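Local structure of putative sugar kinase PH1459 (Pyrococcus horikoshii, 3EWM) at residues Ser51-Asp59 with Ala108-Asn118; Val237-Ala248 with Ala277-Thr288. The protein probably phosphorylates a sugar, perhaps fructose, at the expense of ATP, as a member of the PfkB carbohydrate kinase family. All coordinates share one frame; numbering follows the deposited sequence.

Contact 1 of 2, residues Ser51-Asp59 with Ala108-Asn118; sequences SLISKVGND and AYFNMTLNDIN
A108 meets the strand head-on: its CB lies 3.3 Å from V56 C and so leans on the peptide group that leads into G57. Its carbonyl O sits under the root of K55, 3.4 Å from K55 CB, while accepting N111 N within its own turn. Of the Y109 side chain, CB is the part near the strand, beside S54 OG and K55 O; CG stands between the backbone N and the carbonyl carbon (chi1 67°), and the ring leads away. S54 OG itself bonds to G8 O. N111 contributes its backbone: K55 NZ donates to N111 O over 2.7 Å, from above the carbonyl plane, while the amide of N111 turns to D82. M112, present as selenomethionine, has CB, CG and SE running on extended (chi2 -172°), which carries SE to 3.8 Å from S54 CA, with CG packed on K55 CB. D116 receives the tip of the lysine in a salt bridge of 2.7 Å between K55 NZ and D116 OD2. That oxygen is gripped twice, since T113 N reaches D116 OD2 over 2.8 Å from the opposite face of the carboxylate, which should fix its rotation. A leucine in place of K55 has no amine for D116 OD2 or N111 O, and the turn would probably be less firmly tied to the strand, its carboxylate left without a charged mate. I117 closes the walk, its CD1 resting 3.8 Å from I53 CG2 as the two side chains cross at about a right angle. Strand 49-57 runs between strands 3-7 and 79-82 of the nine-stranded sheet. V80 of the outer neighbour touches both K55 and D116, and I53 and I117 converge on V122 of helix 119-124, whose N-terminus N118 caps.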
loop_
_atom_site.group_PDB
_atom_site.type_symbol
_atom_site.label_atom_id
_atom_site.label_comp_id
_atom_site.label_asym_id
_atom_site.label_seq_id
_atom_site.Cartn_x
_atom_site.Cartn_y
_atom_site.Cartn_z
ATOM N N SER A 51 0.019 -4.286 25.558
ATOM C CA SER A 51 0.661 -3.128 24.955
ATOM C C SER A 51 1.287 -3.552 23.650
ATOM O O SER A 51 1.836 -4.648 23.537
ATOM C CB SER A 51 1.784 -2.589 25.847
ATOM O OG SER A 51 1.281 -2.000 27.017
ATOM N N LEU A 52 1.209 -2.679 22.658
ATOM C CA LEU A 52 1.820 -2.954 21.386
ATOM C C LEU A 52 2.869 -1.907 21.080
ATOM O O LEU A 52 2.620 -0.705 21.153
ATOM C CB LEU A 52 0.763 -3.010 20.277
ATOM C CG LEU A 52 1.294 -3.208 18.850
ATOM C CD1 LEU A 52 1.937 -4.596 18.677
ATOM C CD2 LEU A 52 0.148 -3.002 17.873
ATOM N N ILE A 53 4.055 -2.386 20.759
ATOM C CA ILE A 53 5.126 -1.527 20.311
ATOM C C ILE A 53 5.249 -1.718 18.822
ATOM O O ILE A 53 5.506 -2.821 18.333
ATOM C CB ILE A 53 6.447 -1.859 21.021
ATOM C CG1 ILE A 53 6.351 -1.444 22.496
ATOM C CG2 ILE A 53 7.663 -1.180 20.287
ATOM C CD1 ILE A 53 7.189 -2.308 23.397
ATOM N N SER A 54 5.054 -0.628 18.098
ATOM C CA SER A 54 5.096 -0.661 16.667
ATOM C C SER A 54 5.300 0.749 16.138
ATOM O O SER A 54 5.598 1.686 16.901
ATOM C CB SER A 54 3.821 -1.277 16.093
ATOM O OG SER A 54 4.039 -1.586 14.732
ATOM N N LYS A 55 5.141 0.898 14.829
ATOM C CA LYS A 55 5.372 2.183 14.216
ATOM C C LYS A 55 4.445 2.268 13.033
ATOM O O LYS A 55 4.361 1.328 12.229
ATOM C CB LYS A 55 6.837 2.315 13.769
ATOM C CG LYS A 55 7.312 3.761 13.655
ATOM C CD LYS A 55 8.797 3.813 13.394
ATOM C CE LYS A 55 9.281 5.242 13.204
ATOM N NZ LYS A 55 10.757 5.296 13.014
ATOM N N VAL A 56 3.719 3.377 12.956
ATOM C CA VAL A 56 2.806 3.618 11.826
ATOM C C VAL A 56 3.214 4.930 11.177
ATOM O O VAL A 56 4.066 5.656 11.703
ATOM C CB VAL A 56 1.315 3.674 12.280
ATOM C CG1 VAL A 56 0.846 2.308 12.781
ATOM C CG2 VAL A 56 1.108 4.733 13.360
ATOM N N GLY A 57 2.609 5.238 10.038
ATOM C CA GLY A 57 2.843 6.506 9.388
ATOM C C GLY A 57 2.032 7.565 10.103
ATOM O O GLY A 57 0.980 7.283 10.695
ATOM N N ASN A 58 2.519 8.794 10.042
ATOM C CA ASN A 58 1.703 9.940 10.427
ATOM C C ASN A 58 0.696 10.186 9.301
ATOM O O ASN A 58 0.843 11.084 8.476
ATOM C CB ASN A 58 2.574 11.176 10.701
ATOM C CG ASN A 58 1.746 12.397 11.078
ATOM O OD1 ASN A 58 0.583 12.279 11.507
ATOM N ND2 ASN A 58 2.341 13.582 10.922
ATOM N N ASP A 59 -0.312 9.333 9.258
ATOM C CA ASP A 59 -1.285 9.340 8.182
ATOM C C ASP A 59 -2.611 8.781 8.689
ATOM O O ASP A 59 -2.674 8.286 9.818
ATOM C CB ASP A 59 -0.734 8.638 6.930
ATOM C CG ASP A 59 -0.308 7.187 7.165
ATOM O OD1 ASP A 59 -1.061 6.412 7.777
ATOM O OD2 ASP A 59 0.780 6.815 6.670
ATOM N N ALA A 108 6.286 2.008 7.669
ATOM C CA ALA A 108 6.709 2.550 8.943
ATOM C C ALA A 108 7.131 1.481 9.938
ATOM O O ALA A 108 8.114 1.683 10.667
ATOM C CB ALA A 108 5.613 3.411 9.524
ATOM N N TYR A 109 6.429 0.339 9.963
ATOM C CA TYR A 109 6.715 -0.657 11.012
ATOM C C TYR A 109 8.062 -1.340 10.818
ATOM O O TYR A 109 8.606 -1.922 11.768
ATOM C CB TYR A 109 5.576 -1.684 11.194
ATOM C CG TYR A 109 5.377 -2.610 10.032
ATOM C CD1 TYR A 109 6.256 -3.668 9.794
ATOM C CD2 TYR A 109 4.284 -2.444 9.179
ATOM C CE1 TYR A 109 6.062 -4.541 8.737
ATOM C CE2 TYR A 109 4.093 -3.293 8.106
ATOM C CZ TYR A 109 4.990 -4.335 7.887
ATOM O OH TYR A 109 4.803 -5.157 6.807
ATOM N N PHE A 110 8.598 -1.237 9.602
ATOM C CA PHE A 110 9.928 -1.752 9.264
ATOM C C PHE A 110 11.031 -0.724 9.526
ATOM O O PHE A 110 12.215 -1.036 9.396
ATOM C CB PHE A 110 9.986 -2.199 7.802
ATOM C CG PHE A 110 9.467 -3.588 7.545
ATOM C CD1 PHE A 110 9.852 -4.658 8.348
ATOM C CD2 PHE A 110 8.625 -3.836 6.456
ATOM C CE1 PHE A 110 9.406 -5.942 8.091
ATOM C CE2 PHE A 110 8.184 -5.142 6.177
ATOM C CZ PHE A 110 8.573 -6.187 6.995
ATOM N N ASN A 111 10.635 0.471 9.962
ATOM C CA ASN A 111 11.551 1.583 10.208
ATOM C C ASN A 111 11.764 1.926 11.701
ATOM O O ASN A 111 12.020 3.081 12.048
ATOM C CB ASN A 111 11.023 2.822 9.469
ATOM C CG ASN A 111 12.106 3.835 9.160
ATOM O OD1 ASN A 111 13.267 3.477 8.927
ATOM N ND2 ASN A 111 11.721 5.106 9.111
HETATM N N MSE A 112 11.660 0.933 12.589
HETATM C CA MSE A 112 11.845 1.180 14.016
HETATM C C MSE A 112 13.311 1.263 14.376
HETATM O O MSE A 112 14.110 0.438 13.959
HETATM C CB MSE A 112 11.168 0.096 14.855
HETATM C CG MSE A 112 9.673 0.285 14.927
HETATM SE SE MSE A 112 8.867 -0.939 16.201
HETATM C CE MSE A 112 8.658 -2.329 14.943
ATOM N N THR A 113 13.663 2.280 15.143
ATOM C CA THR A 113 15.011 2.377 15.674
ATOM C C THR A 113 14.892 2.286 17.182
ATOM O O THR A 113 13.786 2.323 17.742
ATOM C CB THR A 113 15.698 3.705 15.256
ATOM O OG1 THR A 113 14.896 4.796 15.702
ATOM C CG2 THR A 113 15.848 3.794 13.731
ATOM N N LEU A 114 16.025 2.182 17.858
ATOM C CA LEU A 114 16.019 2.076 19.310
ATOM C C LEU A 114 15.317 3.237 20.010
ATOM O O LEU A 114 14.699 3.038 21.041
ATOM C CB LEU A 114 17.432 1.919 19.832
ATOM C CG LEU A 114 18.011 0.554 19.493
ATOM C CD1 LEU A 114 19.519 0.567 19.701
ATOM C CD2 LEU A 114 17.339 -0.543 20.329
ATOM N N ASN A 115 15.409 4.428 19.426
ATOM C CA ASN A 115 14.707 5.606 19.940
ATOM C C ASN A 115 13.195 5.447 19.950
ATOM O O ASN A 115 12.533 6.101 20.737
ATOM C CB ASN A 115 15.045 6.829 19.098
ATOM C CG ASN A 115 16.493 6.921 18.795
ATOM O OD1 ASN A 115 16.929 6.556 17.694
ATOM N ND2 ASN A 115 17.271 7.363 19.768
ATOM N N ASP A 116 12.662 4.586 19.073
ATOM C CA ASP A 116 11.220 4.384 18.932
ATOM C C ASP A 116 10.646 3.452 19.994
ATOM O O ASP A 116 9.427 3.287 20.099
ATOM C CB ASP A 116 10.871 3.834 17.541
ATOM C CG ASP A 116 11.272 4.772 16.418
ATOM O OD1 ASP A 116 11.185 6.005 16.609
ATOM O OD2 ASP A 116 11.677 4.273 15.345
ATOM N N ILE A 117 11.528 2.836 20.769
ATOM C CA ILE A 117 11.115 1.836 21.738
ATOM C C ILE A 117 10.800 2.492 23.051
ATOM O O ILE A 117 11.626 3.229 23.627
ATOM C CB ILE A 117 12.194 0.729 21.929
ATOM C CG1 ILE A 117 12.548 0.084 20.571
ATOM C CG2 ILE A 117 11.758 -0.304 23.016
ATOM C CD1 ILE A 117 11.333 -0.532 19.833
ATOM N N ASN A 118 9.587 2.230 23.520
ATOM C CA ASN A 118 9.206 2.608 24.848
ATOM C C ASN A 118 9.764 1.551 25.792
ATOM O O ASN A 118 9.207 0.467 25.966
ATOM C CB ASN A 118 7.684 2.729 24.964
ATOM C CG ASN A 118 7.256 3.366 26.269
ATOM O OD1 ASN A 118 7.704 2.966 27.332
ATOM N ND2 ASN A 118 6.384 4.356 26.189
#

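Contact 2 of 2, residues Val237-Ala248 with Ala277-Thr288; sequences VNPLDTTGAGDA and ALSTQKRGAWST
Hydrogen bonds join the D241 loop to the type I turn S279-K282. D241 N donates to T280 O over 2.8 Å in a nearly straight bond (169°), and L240 N adds a weak, bent one to the same oxygen. The carboxylate of D241 has its two oxygens divided between the segments. OD2 accepts G284 N at 2.8 Å from above the carboxylate plane, whereas OD1 forms an Asx turn with T243 N and takes T243 OG1 on its syn side, 2.6 Å away. With CG anti to the backbone N (chi1 -168°), the group reaches across to G284 while still serving its own loop.

Water supplies a second layer of links. Water 2 donates to G244 O and A285 O and accepts S287 N; water 1 joins S279 OG, which also bonds A276 O, to S287 OG. Water 4 connects A285 O with D247 OD2.

Packing is close where the side chains are small. A245 CA lies 3.3 Å from S279 OG, and A248 CB lies 3.6 Å from S279 CB. At G244 a side chain would run into S287 OG and G284 O, so the loops can approach there because the residue has none. Farther out, L240 lays CD2 over the centre of the R283 guanidinium, 3.7 Å above its plane, and V237 CG1 touches A277 CB.

D241-D247 reads DTTGAGD, a signature of PfkB kinases. In relatives its glycine-rich turn at a helix N-terminus forms an anion hole and its last aspartate acts as the base, roles probably kept here. The side chain of A245 lies about 9 Å from those of K190 and T215, which bind ATP.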
loop_
_atom_site.group_PDB
_atom_site.type_symbol
_atom_site.label_atom_id
_atom_site.label_comp_id
_atom_site.label_asym_id
_atom_site.label_seq_id
_atom_site.Cartn_x
_atom_site.Cartn_y
_atom_site.Cartn_z
ATOM N N VAL A 237 -15.496 -28.006 15.444
ATOM C CA VAL A 237 -16.188 -26.746 15.244
ATOM C C VAL A 237 -16.783 -26.682 13.848
ATOM O O VAL A 237 -16.375 -27.427 12.944
ATOM C CB VAL A 237 -15.257 -25.522 15.476
ATOM C CG1 VAL A 237 -14.820 -25.453 16.925
ATOM C CG2 VAL A 237 -14.040 -25.546 14.529
ATOM N N ASN A 238 -17.782 -25.826 13.709
ATOM C CA ASN A 238 -18.271 -25.405 12.412
ATOM C C ASN A 238 -17.844 -23.953 12.222
ATOM O O ASN A 238 -18.544 -23.037 12.647
ATOM C CB ASN A 238 -19.789 -25.595 12.323
ATOM C CG ASN A 238 -20.178 -27.063 12.322
ATOM O OD1 ASN A 238 -19.357 -27.929 12.033
ATOM N ND2 ASN A 238 -21.423 -27.349 12.656
ATOM N N PRO A 239 -16.661 -23.747 11.614
ATOM C CA PRO A 239 -16.059 -22.419 11.620
ATOM C C PRO A 239 -16.771 -21.444 10.695
ATOM O O PRO A 239 -17.140 -21.797 9.560
ATOM C CB PRO A 239 -14.628 -22.678 11.130
ATOM C CG PRO A 239 -14.732 -23.919 10.308
ATOM C CD PRO A 239 -15.832 -24.734 10.892
ATOM N N LEU A 240 -16.975 -20.234 11.201
ATOM C CA LEU A 240 -17.363 -19.103 10.380
ATOM C C LEU A 240 -16.128 -18.565 9.655
ATOM O O LEU A 240 -16.156 -18.337 8.442
ATOM C CB LEU A 240 -17.988 -18.002 11.242
ATOM C CG LEU A 240 -18.451 -16.747 10.490
ATOM C CD1 LEU A 240 -19.481 -17.104 9.419
ATOM C CD2 LEU A 240 -18.980 -15.671 11.433
ATOM N N ASP A 241 -15.049 -18.362 10.412
ATOM C CA ASP A 241 -13.830 -17.742 9.901
ATOM C C ASP A 241 -12.649 -18.154 10.796
ATOM O O ASP A 241 -12.665 -17.896 12.002
ATOM C CB ASP A 241 -14.007 -16.221 9.898
ATOM C CG ASP A 241 -12.921 -15.490 9.127
ATOM O OD1 ASP A 241 -11.955 -16.131 8.661
ATOM O OD2 ASP A 241 -13.047 -14.249 8.983
ATOM N N THR A 242 -11.644 -18.813 10.208
ATOM C CA THR A 242 -10.464 -19.237 10.974
ATOM C C THR A 242 -9.268 -18.294 10.812
ATOM O O THR A 242 -8.186 -18.577 11.325
ATOM C CB THR A 242 -9.999 -20.656 10.577
ATOM O OG1 THR A 242 -9.653 -20.652 9.193
ATOM C CG2 THR A 242 -11.089 -21.703 10.837
ATOM N N THR A 243 -9.459 -17.176 10.113
ATOM C CA THR A 243 -8.360 -16.240 9.834
ATOM C C THR A 243 -7.610 -15.821 11.095
ATOM O O THR A 243 -6.373 -15.771 11.106
ATOM C CB THR A 243 -8.855 -14.960 9.121
ATOM O OG1 THR A 243 -9.601 -15.324 7.955
ATOM C CG2 THR A 243 -7.654 -14.097 8.711
ATOM N N GLY A 244 -8.359 -15.512 12.145
ATOM C CA GLY A 244 -7.758 -15.039 13.390
ATOM C C GLY A 244 -7.392 -16.103 14.404
ATOM O O GLY A 244 -6.912 -15.770 15.488
ATOM N N ALA A 245 -7.608 -17.374 14.063
ATOM C CA ALA A 245 -7.453 -18.490 15.016
ATOM C C ALA A 245 -6.049 -18.651 15.574
ATOM O O ALA A 245 -5.890 -18.969 16.750
ATOM C CB ALA A 245 -7.914 -19.828 14.397
ATOM N N GLY A 246 -5.048 -18.425 14.728
ATOM C CA GLY A 246 -3.650 -18.608 15.102
ATOM C C GLY A 246 -3.233 -17.550 16.108
ATOM O O GLY A 246 -2.571 -17.841 17.107
ATOM N N ASP A 247 -3.624 -16.322 15.836
ATOM C CA ASP A 247 -3.304 -15.225 16.750
ATOM C C ASP A 247 -4.134 -15.284 18.030
ATOM O O ASP A 247 -3.650 -14.917 19.086
ATOM C CB ASP A 247 -3.430 -13.898 16.050
ATOM C CG ASP A 247 -2.399 -13.740 14.945
ATOM O OD1 ASP A 247 -1.294 -14.327 15.054
ATOM O OD2 ASP A 247 -2.696 -13.049 13.968
ATOM N N ALA A 248 -5.387 -15.719 17.909
ATOM C CA ALA A 248 -6.232 -16.031 19.063
ATOM C C ALA A 248 -5.565 -17.102 19.936
ATOM O O ALA A 248 -5.469 -16.959 21.160
ATOM C CB ALA A 248 -7.578 -16.503 18.602
ATOM N N ALA A 277 -11.004 -22.452 19.209
ATOM C CA ALA A 277 -12.277 -22.994 18.725
ATOM C C ALA A 277 -13.312 -21.878 18.642
ATOM O O ALA A 277 -13.952 -21.675 17.601
ATOM C CB ALA A 277 -12.769 -24.111 19.651
ATOM N N LEU A 278 -13.447 -21.140 19.743
ATOM C CA LEU A 278 -14.409 -20.039 19.810
ATOM C C LEU A 278 -14.059 -18.907 18.844
ATOM O O LEU A 278 -14.953 -18.244 18.332
ATOM C CB LEU A 278 -14.558 -19.501 21.237
ATOM C CG LEU A 278 -15.232 -20.334 22.342
ATOM C CD1 LEU A 278 -15.488 -19.435 23.540
ATOM C CD2 LEU A 278 -16.519 -21.012 21.895
ATOM N N SER A 279 -12.767 -18.709 18.572
ATOM C CA SER A 279 -12.354 -17.671 17.611
ATOM C C SER A 279 -12.897 -17.920 16.214
ATOM O O SER A 279 -13.054 -16.974 15.427
ATOM C CB SER A 279 -10.829 -17.515 17.539
ATOM O OG SER A 279 -10.231 -18.569 16.821
ATOM N N THR A 280 -13.171 -19.186 15.899
ATOM C CA THR A 280 -13.639 -19.540 14.562
ATOM C C THR A 280 -15.044 -19.034 14.272
ATOM O O THR A 280 -15.479 -19.072 13.127
ATOM C CB THR A 280 -13.613 -21.046 14.281
ATOM O OG1 THR A 280 -14.647 -21.693 15.039
ATOM C CG2 THR A 280 -12.243 -21.656 14.603
ATOM N N GLN A 281 -15.743 -18.580 15.307
ATOM C CA GLN A 281 -17.118 -18.121 15.181
ATOM C C GLN A 281 -17.171 -16.613 14.928
ATOM O O GLN A 281 -18.245 -16.059 14.744
ATOM C CB GLN A 281 -17.910 -18.488 16.437
ATOM C CG GLN A 281 -17.860 -19.962 16.754
ATOM C CD GLN A 281 -18.334 -20.806 15.586
ATOM O OE1 GLN A 281 -17.542 -21.471 14.912
ATOM N NE2 GLN A 281 -19.621 -20.763 15.326
ATOM N N LYS A 282 -15.996 -15.982 14.896
ATOM C CA LYS A 282 -15.859 -14.541 14.772
ATOM C C LYS A 282 -15.054 -14.212 13.500
ATOM O O LYS A 282 -14.064 -14.885 13.181
ATOM C CB LYS A 282 -15.172 -13.965 16.029
ATOM C CG LYS A 282 -15.934 -14.230 17.368
ATOM C CD LYS A 282 -15.141 -13.804 18.614
ATOM C CE LYS A 282 -15.971 -12.908 19.562
ATOM N NZ LYS A 282 -15.107 -11.858 20.232
ATOM N N ARG A 283 -15.488 -13.192 12.761
ATOM C CA ARG A 283 -14.825 -12.830 11.507
ATOM C C ARG A 283 -13.563 -12.007 11.701
ATOM O O ARG A 283 -13.486 -11.167 12.609
ATOM C CB ARG A 283 -15.776 -12.040 10.610
ATOM C CG ARG A 283 -16.903 -12.862 10.067
ATOM C CD ARG A 283 -17.793 -12.016 9.186
ATOM N NE ARG A 283 -19.137 -12.578 9.115
ATOM C CZ ARG A 283 -19.474 -13.614 8.351
ATOM N NH1 ARG A 283 -18.558 -14.209 7.588
ATOM N NH2 ARG A 283 -20.732 -14.056 8.357
ATOM N N GLY A 284 -12.589 -12.232 10.822
ATOM C CA GLY A 284 -11.437 -11.340 10.699
ATOM C C GLY A 284 -10.224 -11.689 11.540
ATOM O O GLY A 284 -10.204 -12.699 12.273
ATOM N N ALA A 285 -9.212 -10.839 11.426
ATOM C CA ALA A 285 -7.923 -11.053 12.087
ATOM C C ALA A 285 -7.964 -10.930 13.613
ATOM O O ALA A 285 -7.070 -11.444 14.298
ATOM C CB ALA A 285 -6.862 -10.113 11.500
ATOM N N TRP A 286 -8.987 -10.253 14.149
ATOM C CA TRP A 286 -9.156 -10.132 15.603
ATOM C C TRP A 286 -10.368 -10.929 16.030
ATOM O O TRP A 286 -11.459 -10.378 16.244
ATOM C CB TRP A 286 -9.353 -8.676 16.046
ATOM C CG TRP A 286 -8.196 -7.791 15.769
ATOM C CD1 TRP A 286 -6.970 -8.160 15.290
ATOM C CD2 TRP A 286 -8.133 -6.385 15.991
ATOM N NE1 TRP A 286 -6.156 -7.071 15.176
ATOM C CE2 TRP A 286 -6.838 -5.962 15.605
ATOM C CE3 TRP A 286 -9.047 -5.432 16.463
ATOM C CZ2 TRP A 286 -6.424 -4.636 15.700
ATOM C CZ3 TRP A 286 -8.629 -4.097 16.547
ATOM C CH2 TRP A 286 -7.335 -3.718 16.167
ATOM N N SER A 287 -10.172 -12.229 16.145
ATOM C CA SER A 287 -11.283 -13.128 16.355
ATOM C C SER A 287 -11.303 -13.720 17.772
ATOM O O SER A 287 -12.203 -14.488 18.099
ATOM C CB SER A 287 -11.253 -14.228 15.294
ATOM O OG SER A 287 -10.188 -15.099 15.555
ATOM N N THR A 288 -10.346 -13.339 18.615
ATOM C CA THR A 288 -10.274 -13.878 19.977
ATOM C C THR A 288 -11.588 -13.563 20.696
ATOM O O THR A 288 -12.015 -12.421 20.693
ATOM C CB THR A 288 -9.133 -13.243 20.788
ATOM O OG1 THR A 288 -7.895 -13.446 20.107
ATOM C CG2 THR A 288 -9.063 -13.837 22.214
HETATM O O HOH W 1 -10.468 -17.366 13.995
HETATM O O HOH W 2 -7.389 -13.145 16.081
HETATM O O HOH W 3 -11.406 -15.062 12.035
HETATM O O HOH W 4 -5.175 -12.868 12.951
#

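Contact 1 closes before contact 2 opens along the chain, so the two follow in series within a single PfkB kinase fold. Their centres lie 27 Å apart on opposite sides of the chain's centre, and their nearest atoms come to about 7 Å without touching. The first fastens a loop to strand 49-57, near one border of the large sheet and away from the ATP site; the second packs the loop leading into helix 245-259 against the end of helix 265-279 and the loop beyond it, shaping the probable active-site loop. Both touch helix 60-71, which follows the first segment of contact 1: D59 caps its beginning through G62, and W286 of contact 2 rests on E68 and L69.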